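Local coordinates for aminopeptidase N (Francisella tularensis subsp. tularensis, PDB 5DLL), which probably releases N-terminal amino acids from intracellular peptides as a zinc-dependent aminopeptidase of the M1 family, with alanine its preferred substrate residue, at residues Val221-Tyr226 with Asp260-Val265; Phe448-Ala453 with Gln491-Pro496; Val679-Leu684 with Asp695-Leu700. All coordinates share one frame; numbering follows the deposited sequence.

Contact 1 of 3, residues Val221-Tyr226 with Asp260-Val265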
loop_
_atom_site.group_PDB
_atom_site.type_symbol
_atom_site.label_atom_id
_atom_site.label_comp_id
_atom_site.label_asym_id
_atom_site.label_seq_id
_atom_site.Cartn_x
_atom_site.Cartn_y
_atom_site.Cartn_z
ATOM N N VAL A 221 -20.730 -16.238 -12.862
ATOM C CA VAL A 221 -19.475 -16.485 -12.152
ATOM C C VAL A 221 -19.758 -16.809 -10.684
ATOM O O VAL A 221 -20.336 -15.996 -9.965
ATOM C CB VAL A 221 -18.543 -15.254 -12.231
ATOM C CG1 VAL A 221 -17.293 -15.463 -11.386
ATOM C CG2 VAL A 221 -18.158 -14.966 -13.677
ATOM N N SER A 222 -19.341 -17.991 -10.239
ATOM C CA SER A 222 -19.505 -18.374 -8.840
ATOM C C SER A 222 -18.449 -17.677 -7.974
ATOM O O SER A 222 -17.251 -17.766 -8.246
ATOM C CB SER A 222 -19.415 -19.894 -8.681
ATOM O OG SER A 222 -19.800 -20.287 -7.375
ATOM N N LEU A 223 -18.911 -16.960 -6.951
ATOM C CA LEU A 223 -18.029 -16.304 -5.987
ATOM C C LEU A 223 -18.041 -17.112 -4.691
ATOM O O LEU A 223 -19.102 -17.562 -4.247
ATOM C CB LEU A 223 -18.480 -14.862 -5.731
ATOM C CG LEU A 223 -18.678 -13.968 -6.963
ATOM C CD1 LEU A 223 -18.989 -12.539 -6.537
ATOM C CD2 LEU A 223 -17.463 -13.983 -7.879
ATOM N N GLU A 224 -16.864 -17.311 -4.097
ATOM C CA GLU A 224 -16.731 -18.196 -2.944
ATOM C C GLU A 224 -15.657 -17.711 -1.976
ATOM O O GLU A 224 -14.467 -17.852 -2.243
ATOM C CB GLU A 224 -16.404 -19.620 -3.407
ATOM C CG GLU A 224 -17.352 -20.182 -4.460
ATOM C CD GLU A 224 -17.093 -21.640 -4.791
ATOM O OE1 GLU A 224 -15.973 -22.137 -4.528
ATOM O OE2 GLU A 224 -18.019 -22.289 -5.323
ATOM N N ILE A 225 -16.082 -17.137 -0.854
ATOM C CA ILE A 225 -15.166 -16.808 0.235
ATOM C C ILE A 225 -15.155 -17.967 1.230
ATOM O O ILE A 225 -16.214 -18.414 1.671
ATOM C CB ILE A 225 -15.565 -15.501 0.953
ATOM C CG1 ILE A 225 -15.431 -14.315 -0.007
ATOM C CG2 ILE A 225 -14.697 -15.277 2.186
ATOM C CD1 ILE A 225 -15.876 -12.989 0.574
ATOM N N TYR A 226 -13.956 -18.444 1.566
ATOM C CA TYR A 226 -13.767 -19.551 2.501
ATOM C C TYR A 226 -12.991 -19.094 3.734
ATOM O O TYR A 226 -11.955 -18.434 3.622
ATOM C CB TYR A 226 -12.998 -20.689 1.829
ATOM C CG TYR A 226 -13.790 -21.458 0.797
ATOM C CD1 TYR A 226 -14.617 -22.512 1.173
ATOM C CD2 TYR A 226 -13.702 -21.143 -0.554
ATOM C CE1 TYR A 226 -15.342 -23.226 0.233
ATOM C CE2 TYR A 226 -14.424 -21.850 -1.504
ATOM C CZ TYR A 226 -15.244 -22.891 -1.106
ATOM O OH TYR A 226 -15.966 -23.599 -2.045
ATOM N N ASP A 260 -15.151 -19.341 -14.634
ATOM C CA ASP A 260 -16.526 -19.551 -14.161
ATOM C C ASP A 260 -16.645 -19.502 -12.647
ATOM O O ASP A 260 -17.759 -19.523 -12.122
ATOM C CB ASP A 260 -17.072 -20.900 -14.639
ATOM C CG ASP A 260 -17.002 -21.063 -16.138
ATOM O OD1 ASP A 260 -16.951 -20.033 -16.849
ATOM O OD2 ASP A 260 -16.992 -22.224 -16.602
ATOM N N THR A 261 -15.511 -19.479 -11.945
ATOM C CA THR A 261 -15.511 -19.380 -10.483
ATOM C C THR A 261 -14.341 -18.534 -9.974
ATOM O O THR A 261 -13.292 -18.474 -10.599
ATOM C CB THR A 261 -15.536 -20.776 -9.800
ATOM O OG1 THR A 261 -15.216 -20.650 -8.408
ATOM C CG2 THR A 261 -14.564 -21.729 -10.446
ATOM N N PHE A 262 -14.554 -17.871 -8.844
ATOM C CA PHE A 262 -13.559 -16.993 -8.242
ATOM C C PHE A 262 -13.623 -17.187 -6.740
ATOM O O PHE A 262 -14.677 -16.995 -6.129
ATOM C CB PHE A 262 -13.854 -15.536 -8.591
ATOM C CG PHE A 262 -12.956 -14.547 -7.904
ATOM C CD1 PHE A 262 -11.720 -14.218 -8.442
ATOM C CD2 PHE A 262 -13.352 -13.934 -6.721
ATOM C CE1 PHE A 262 -10.888 -13.304 -7.808
ATOM C CE2 PHE A 262 -12.527 -13.020 -6.083
ATOM C CZ PHE A 262 -11.291 -12.704 -6.628
ATOM N N MET A 263 -12.493 -17.564 -6.149
ATOM C CA MET A 263 -12.450 -17.969 -4.753
ATOM C C MET A 263 -11.554 -17.053 -3.942
ATOM O O MET A 263 -10.581 -16.502 -4.458
ATOM C CB MET A 263 -11.945 -19.407 -4.646
ATOM C CG MET A 263 -12.899 -20.441 -5.217
ATOM S SD MET A 263 -12.116 -22.047 -5.441
ATOM C CE MET A 263 -11.152 -21.766 -6.926
ATOM N N ILE A 264 -11.909 -16.882 -2.674
ATOM C CA ILE A 264 -11.057 -16.219 -1.693
ATOM C C ILE A 264 -10.946 -17.141 -0.489
ATOM O O ILE A 264 -11.915 -17.806 -0.125
ATOM C CB ILE A 264 -11.627 -14.857 -1.244
ATOM C CG1 ILE A 264 -11.548 -13.844 -2.388
ATOM C CG2 ILE A 264 -10.880 -14.331 -0.019
ATOM C CD1 ILE A 264 -12.191 -12.508 -2.075
ATOM N N VAL A 265 -9.759 -17.188 0.110
ATOM C CA VAL A 265 -9.533 -17.964 1.322
ATOM C C VAL A 265 -8.861 -17.073 2.362
ATOM O O VAL A 265 -7.801 -16.499 2.104
ATOM C CB VAL A 265 -8.671 -19.212 1.048
ATOM C CG1 VAL A 265 -8.489 -20.026 2.325
ATOM C CG2 VAL A 265 -9.298 -20.058 -0.056
#
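L223 and I225 lie against F262 and I264 on one face of a parallel strand pair, and this is its tightly packed side. CD2 of L223 comes to 4.0 Å from CB of F262, the two side chains crossing at a slant. I225 and I264 run side by side and point the same way, with CG1 of I225 4.0 Å from CB of I264. Beneath these side chains the backbones are stitched by five hydrogen bonds. S222 brackets T261: its N donates to D260 O, while its O accepts from F262 N at 2.8 Å. E224 does likewise between F262 O and I264 N, and Y226 N closes the series on I264 O at 2.7 Å.

On the other face Y226, M263 and V265 are buried against L168 of strand 166-169. The solvent side is confined to S222 and E224, both partly exposed, and to exposed D260 just before strand 261-267. E224 CG sits beside the backbone N (chi1 -52°) with the chain extended beyond, which carries the carboxylate alongside M263, OE1 3.6 Å from M263 CG. Y226 OH donates to this OE1 at 2.9 Å from above the carboxylate plane; S222 OG adds a weak bond to OE2.

F262 lies about 9 Å from the zinc ligand H313, side chain to side chain. Strands 220-227 and 261-267 are neighbours in a mixed sheet, and helix 236-253 connects them in a beta-alpha-beta crossover.

Contact 2 of 3, residues Phe448-Ala453 with Gln491-Pro496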
loop_
_atom_site.group_PDB
_atom_site.type_symbol
_atom_site.label_atom_id
_atom_site.label_comp_id
_atom_site.label_asym_id
_atom_site.label_seq_id
_atom_site.Cartn_x
_atom_site.Cartn_y
_atom_site.Cartn_z
ATOM N N PHE A 448 10.407 9.584 -22.044
ATOM C CA PHE A 448 9.666 9.188 -20.858
ATOM C C PHE A 448 10.221 7.901 -20.230
ATOM O O PHE A 448 10.187 7.746 -19.009
ATOM C CB PHE A 448 8.191 9.013 -21.207
ATOM C CG PHE A 448 7.326 8.742 -20.020
ATOM C CD1 PHE A 448 6.891 9.781 -19.219
ATOM C CD2 PHE A 448 6.956 7.447 -19.696
ATOM C CE1 PHE A 448 6.094 9.538 -18.117
ATOM C CE2 PHE A 448 6.160 7.195 -18.593
ATOM C CZ PHE A 448 5.728 8.244 -17.804
ATOM N N LYS A 449 10.734 6.988 -21.060
ATOM C CA LYS A 449 11.324 5.725 -20.580
ATOM C C LYS A 449 12.460 5.918 -19.572
ATOM O O LYS A 449 12.718 5.042 -18.741
ATOM C CB LYS A 449 11.816 4.878 -21.759
ATOM C CG LYS A 449 10.689 4.180 -22.496
ATOM C CD LYS A 449 11.150 3.551 -23.796
ATOM C CE LYS A 449 9.982 2.912 -24.524
ATOM N NZ LYS A 449 10.369 2.412 -25.868
ATOM N N ARG A 450 13.125 7.069 -19.654
ATOM C CA ARG A 450 14.188 7.457 -18.723
ATOM C C ARG A 450 13.737 7.513 -17.245
ATOM O O ARG A 450 14.578 7.469 -16.344
ATOM C CB ARG A 450 14.776 8.806 -19.174
ATOM C CG ARG A 450 15.957 9.340 -18.375
ATOM C CD ARG A 450 17.114 8.360 -18.295
ATOM N NE ARG A 450 18.192 8.870 -17.448
ATOM C CZ ARG A 450 19.184 8.131 -16.955
ATOM N NH1 ARG A 450 19.256 6.827 -17.216
ATOM N NH2 ARG A 450 20.112 8.701 -16.190
ATOM N N TRP A 451 12.427 7.607 -16.998
ATOM C CA TRP A 451 11.869 7.514 -15.633
ATOM C C TRP A 451 12.160 6.170 -14.944
ATOM O O TRP A 451 12.319 6.112 -13.720
ATOM C CB TRP A 451 10.349 7.738 -15.644
ATOM C CG TRP A 451 9.926 9.179 -15.653
ATOM C CD1 TRP A 451 9.439 9.887 -16.714
ATOM C CD2 TRP A 451 9.931 10.082 -14.538
ATOM N NE1 TRP A 451 9.152 11.175 -16.334
ATOM C CE2 TRP A 451 9.445 11.322 -15.003
ATOM C CE3 TRP A 451 10.310 9.966 -13.194
ATOM C CZ2 TRP A 451 9.325 12.441 -14.170
ATOM C CZ3 TRP A 451 10.187 11.078 -12.365
ATOM C CH2 TRP A 451 9.698 12.299 -12.859
ATOM N N TYR A 452 12.208 5.097 -15.729
ATOM C CA TYR A 452 12.479 3.759 -15.195
ATOM C C TYR A 452 13.931 3.566 -14.758
ATOM O O TYR A 452 14.198 2.830 -13.804
ATOM C CB TYR A 452 12.065 2.685 -16.210
ATOM C CG TYR A 452 10.564 2.570 -16.312
ATOM C CD1 TYR A 452 9.857 1.727 -15.460
ATOM C CD2 TYR A 452 9.846 3.337 -17.222
ATOM C CE1 TYR A 452 8.477 1.633 -15.524
ATOM C CE2 TYR A 452 8.464 3.249 -17.295
ATOM C CZ TYR A 452 7.784 2.395 -16.444
ATOM O OH TYR A 452 6.414 2.296 -16.504
ATOM N N ALA A 453 14.852 4.242 -15.444
ATOM C CA ALA A 453 16.288 4.113 -15.175
ATOM C C ALA A 453 16.803 5.095 -14.117
ATOM O O ALA A 453 17.706 4.757 -13.348
ATOM C CB ALA A 453 17.076 4.276 -16.469
ATOM N N GLN A 491 19.751 13.259 -15.980
ATOM C CA GLN A 491 19.237 13.770 -17.258
ATOM C C GLN A 491 17.904 14.518 -17.132
ATOM O O GLN A 491 17.254 14.493 -16.084
ATOM C CB GLN A 491 19.052 12.612 -18.244
ATOM C CG GLN A 491 20.340 11.932 -18.670
ATOM C CD GLN A 491 20.139 11.011 -19.855
ATOM O OE1 GLN A 491 19.145 10.286 -19.933
ATOM N NE2 GLN A 491 21.081 11.038 -20.789
ATOM N N ALA A 492 17.510 15.175 -18.222
ATOM C CA ALA A 492 16.222 15.859 -18.309
ATOM C C ALA A 492 15.104 14.864 -18.626
ATOM O O ALA A 492 15.081 14.262 -19.701
ATOM C CB ALA A 492 16.270 16.943 -19.370
ATOM N N LEU A 493 14.183 14.700 -17.681
ATOM C CA LEU A 493 13.040 13.800 -17.836
ATOM C C LEU A 493 11.868 14.448 -18.582
ATOM O O LEU A 493 11.876 15.644 -18.874
ATOM C CB LEU A 493 12.558 13.341 -16.459
ATOM C CG LEU A 493 13.603 12.651 -15.582
ATOM C CD1 LEU A 493 13.156 12.626 -14.129
ATOM C CD2 LEU A 493 13.871 11.246 -16.094
ATOM N N HIS A 494 10.865 13.627 -18.881
ATOM C CA HIS A 494 9.607 14.075 -19.462
ATOM C C HIS A 494 8.635 14.368 -18.310
ATOM O O HIS A 494 8.107 13.441 -17.690
ATOM C CB HIS A 494 9.054 12.963 -20.361
ATOM C CG HIS A 494 7.955 13.401 -21.280
ATOM N ND1 HIS A 494 7.687 12.755 -22.468
ATOM C CD2 HIS A 494 7.062 14.414 -21.192
ATOM C CE1 HIS A 494 6.671 13.348 -23.070
ATOM N NE2 HIS A 494 6.277 14.359 -22.318
ATOM N N ILE A 495 8.416 15.653 -18.018
ATOM C CA ILE A 495 7.545 16.065 -16.906
ATOM C C ILE A 495 6.235 16.648 -17.445
ATOM O O ILE A 495 6.264 17.629 -18.191
ATOM C CB ILE A 495 8.184 17.156 -16.000
ATOM C CG1 ILE A 495 9.700 16.977 -15.835
ATOM C CG2 ILE A 495 7.496 17.191 -14.640
ATOM C CD1 ILE A 495 10.122 15.726 -15.102
ATOM N N PRO A 496 5.086 16.053 -17.074
ATOM C CA PRO A 496 3.795 16.667 -17.361
ATOM C C PRO A 496 3.386 17.633 -16.251
ATOM O O PRO A 496 3.380 17.256 -15.075
ATOM C CB PRO A 496 2.842 15.474 -17.412
ATOM C CG PRO A 496 3.444 14.475 -16.491
ATOM C CD PRO A 496 4.931 14.719 -16.471
#
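With W451 CG turned beside its own backbone N (chi1 -83°), the indole swings toward 491-496; L493, with the same kind of first torsion (chi1 -57°), lays its CD1 over one face of the six-membered ring. That methyl stands 3.7 Å from the ring centroid, almost on the normal, which makes it a CH-pi contact. The indole also uses its edge: NE1 donates to H494 O at 2.8 Å in a nearly straight bond (167°). H494 O lies in the plane of the indole, while the donor stands above the carbonyl plane, so no lone pair axis is followed. I495 adds its CD1, 3.5 Å from W451 CZ2. One tryptophan thus meets three consecutive residues, and the NE1 bond helps fix how its ring is turned beneath L493.

R450 meets L493 and Q491. Its CG, anti to the backbone N, lies 3.6 Å from L493 CD2, and the bend at chi2 then turns the chain toward Q491. NE comes 3.0 Å from Q491 OE1, but at too poor an angle to count as a hydrogen bond. F448 meets H494, whose CB sits at the edge of the phenyl ring, 4.0 Å from CD1.

The weakly bonded turn 450-453 and F448 before it thus face the loop leading into strand 495-502 and its first residue, I495. Helix 390-423 packs on W451 through I399 and M402 and on F448 through I403, while L516 of strand 508-516 touches I495.

Contact 3 of 3, residues Val679-Leu684 with Asp695-Leu700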
loop_
_atom_site.group_PDB
_atom_site.type_symbol
_atom_site.label_atom_id
_atom_site.label_comp_id
_atom_site.label_asym_id
_atom_site.label_seq_id
_atom_site.Cartn_x
_atom_site.Cartn_y
_atom_site.Cartn_z
ATOM N N VAL A 679 -13.620 16.708 12.660
ATOM C CA VAL A 679 -12.702 17.851 12.596
ATOM C C VAL A 679 -13.255 19.015 13.410
ATOM O O VAL A 679 -12.524 19.647 14.173
ATOM C CB VAL A 679 -12.452 18.317 11.147
ATOM C CG1 VAL A 679 -11.679 19.636 11.119
ATOM C CG2 VAL A 679 -11.702 17.243 10.373
ATOM N N CYS A 680 -14.544 19.291 13.241
ATOM C CA CYS A 680 -15.223 20.319 14.027
ATOM C C CYS A 680 -15.066 20.068 15.522
ATOM O O CYS A 680 -14.682 20.966 16.265
ATOM C CB CYS A 680 -16.713 20.378 13.673
ATOM S SG CYS A 680 -17.053 21.021 12.021
ATOM N N LEU A 681 -15.346 18.838 15.945
ATOM C CA LEU A 681 -15.294 18.473 17.364
ATOM C C LEU A 681 -13.892 18.583 17.980
ATOM O O LEU A 681 -13.772 18.822 19.183
ATOM C CB LEU A 681 -15.852 17.057 17.575
ATOM C CG LEU A 681 -15.964 16.563 19.026
ATOM C CD1 LEU A 681 -16.802 17.511 19.875
ATOM C CD2 LEU A 681 -16.534 15.154 19.064
ATOM N N SER A 682 -12.845 18.411 17.171
ATOM C CA SER A 682 -11.468 18.550 17.661
ATOM C C SER A 682 -11.142 20.012 17.937
ATOM O O SER A 682 -10.453 20.319 18.907
ATOM C CB SER A 682 -10.439 17.941 16.686
ATOM O OG SER A 682 -10.010 18.865 15.695
ATOM N N TYR A 683 -11.647 20.908 17.091
ATOM C CA TYR A 683 -11.463 22.344 17.308
ATOM C C TYR A 683 -12.260 22.866 18.504
ATOM O O TYR A 683 -11.862 23.844 19.132
ATOM C CB TYR A 683 -11.826 23.133 16.054
ATOM C CG TYR A 683 -10.718 23.184 15.035
ATOM C CD1 TYR A 683 -9.673 24.097 15.165
ATOM C CD2 TYR A 683 -10.713 22.325 13.941
ATOM C CE1 TYR A 683 -8.654 24.152 14.228
ATOM C CE2 TYR A 683 -9.701 22.372 12.999
ATOM C CZ TYR A 683 -8.674 23.287 13.146
ATOM O OH TYR A 683 -7.664 23.332 12.213
ATOM N N LEU A 684 -13.381 22.220 18.819
ATOM C CA LEU A 684 -14.152 22.572 20.013
ATOM C C LEU A 684 -13.416 22.197 21.313
ATOM O O LEU A 684 -13.626 22.829 22.359
ATOM C CB LEU A 684 -15.541 21.920 19.966
ATOM C CG LEU A 684 -16.469 22.377 18.827
ATOM C CD1 LEU A 684 -17.738 21.532 18.796
ATOM C CD2 LEU A 684 -16.810 23.862 18.926
ATOM N N ASP A 695 -19.292 18.454 26.161
ATOM C CA ASP A 695 -20.682 18.024 26.274
ATOM C C ASP A 695 -21.124 17.311 25.003
ATOM O O ASP A 695 -21.813 16.294 25.069
ATOM C CB ASP A 695 -21.596 19.217 26.572
ATOM C CG ASP A 695 -21.255 19.898 27.889
ATOM O OD1 ASP A 695 -20.519 19.297 28.705
ATOM O OD2 ASP A 695 -21.717 21.041 28.105
ATOM N N LEU A 696 -20.704 17.842 23.855
ATOM C CA LEU A 696 -21.021 17.245 22.553
ATOM C C LEU A 696 -20.296 15.918 22.337
ATOM O O LEU A 696 -20.864 14.985 21.765
ATOM C CB LEU A 696 -20.675 18.211 21.407
ATOM C CG LEU A 696 -21.559 19.455 21.249
ATOM C CD1 LEU A 696 -21.001 20.371 20.167
ATOM C CD2 LEU A 696 -23.000 19.074 20.940
ATOM N N ALA A 697 -19.043 15.847 22.785
ATOM C CA ALA A 697 -18.250 14.620 22.686
ATOM C C ALA A 697 -18.807 13.527 23.592
ATOM O O ALA A 697 -18.870 12.359 23.206
ATOM C CB ALA A 697 -16.801 14.903 23.037
ATOM N N GLN A 698 -19.213 13.924 24.797
ATOM C CA GLN A 698 -19.761 12.999 25.785
ATOM C C GLN A 698 -21.076 12.369 25.314
ATOM O O GLN A 698 -21.315 11.183 25.556
ATOM C CB GLN A 698 -19.959 13.719 27.127
ATOM C CG GLN A 698 -20.436 12.828 28.268
ATOM C CD GLN A 698 -19.455 11.719 28.596
ATOM O OE1 GLN A 698 -18.292 11.975 28.906
ATOM N NE2 GLN A 698 -19.923 10.476 28.531
ATOM N N GLN A 699 -21.920 13.155 24.648
ATOM C CA GLN A 699 -23.185 12.639 24.122
ATOM C C GLN A 699 -22.940 11.715 22.935
ATOM O O GLN A 699 -23.501 10.620 22.874
ATOM C CB GLN A 699 -24.131 13.778 23.724
ATOM C CG GLN A 699 -24.692 14.566 24.902
ATOM C CD GLN A 699 -25.487 13.705 25.873
ATOM O OE1 GLN A 699 -26.479 13.075 25.498
ATOM N NE2 GLN A 699 -25.052 13.677 27.130
ATOM N N LEU A 700 -22.095 12.155 22.004
ATOM C CA LEU A 700 -21.737 11.353 20.831
ATOM C C LEU A 700 -21.192 10.000 21.260
ATOM O O LEU A 700 -21.528 8.969 20.675
ATOM C CB LEU A 700 -20.693 12.085 19.980
ATOM C CG LEU A 700 -20.261 11.443 18.655
ATOM C CD1 LEU A 700 -21.464 11.040 17.818
ATOM C CD2 LEU A 700 -19.366 12.397 17.877
#
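V679 O is gripped by two donors within its own helix: S682 OG at 3.0 Å and Y683 N at 3.3 Å, both reaching it from the same face of the carbonyl plane. The serine hydroxyl folds back onto the main chain, which gives this buried polar group a partner in its own helix. The same turn carries L681 and L684 on the side that faces 695-700.

L681 does most of the work across the gap. Its CG is anti to the backbone N (chi1 -176°), and the fork of CD1 and CD2 straddles the A697 methyl: CD2 is 4.0 Å and CD1 4.1 Å from A697 CB. CD2 also meets L700 CD2 at 4.1 Å, methyl to methyl, and CD1 approaches L696 CB. One turn further along, L684 and L696 cross at a slant, their CD1 methyls 3.7 Å apart. The contact is therefore wholly apolar and modest in extent, and L681 and the small A697 have the nearest CA atoms of the two segments.

The two short helix axes stay 10.4 Å apart and run at 134° to each other. Helices 668-685 and 691-703 follow one another in the helical ARM-repeat region. Helix 648-658 covers one side, with W651 on L684, L652 on L696 and Y655 on L700; helix 707-717 contributes E716 to L681 and L717 to A697.

The three contacts come in series along the chain, each closing before the next opens, and they share no helix, strand or sheet. The centres of contact 1 and contact 2 lie about 41 Å apart. Those of contact 1 and contact 3 are about 43 Å apart, and those of contact 2 and contact 3 about 48 Å, so none touches another. Contact 1 belongs to a mixed sheet near the zinc site. Contact 2 joins residues of the peptidase M1 region to the Ig-like region, and contact 3 lies within the ARM-repeat helices. Together they sample successive parts of a multidomain M1 aminopeptidase: strand pairing, probably the junction between the peptidase and Ig-like regions, and helix packing.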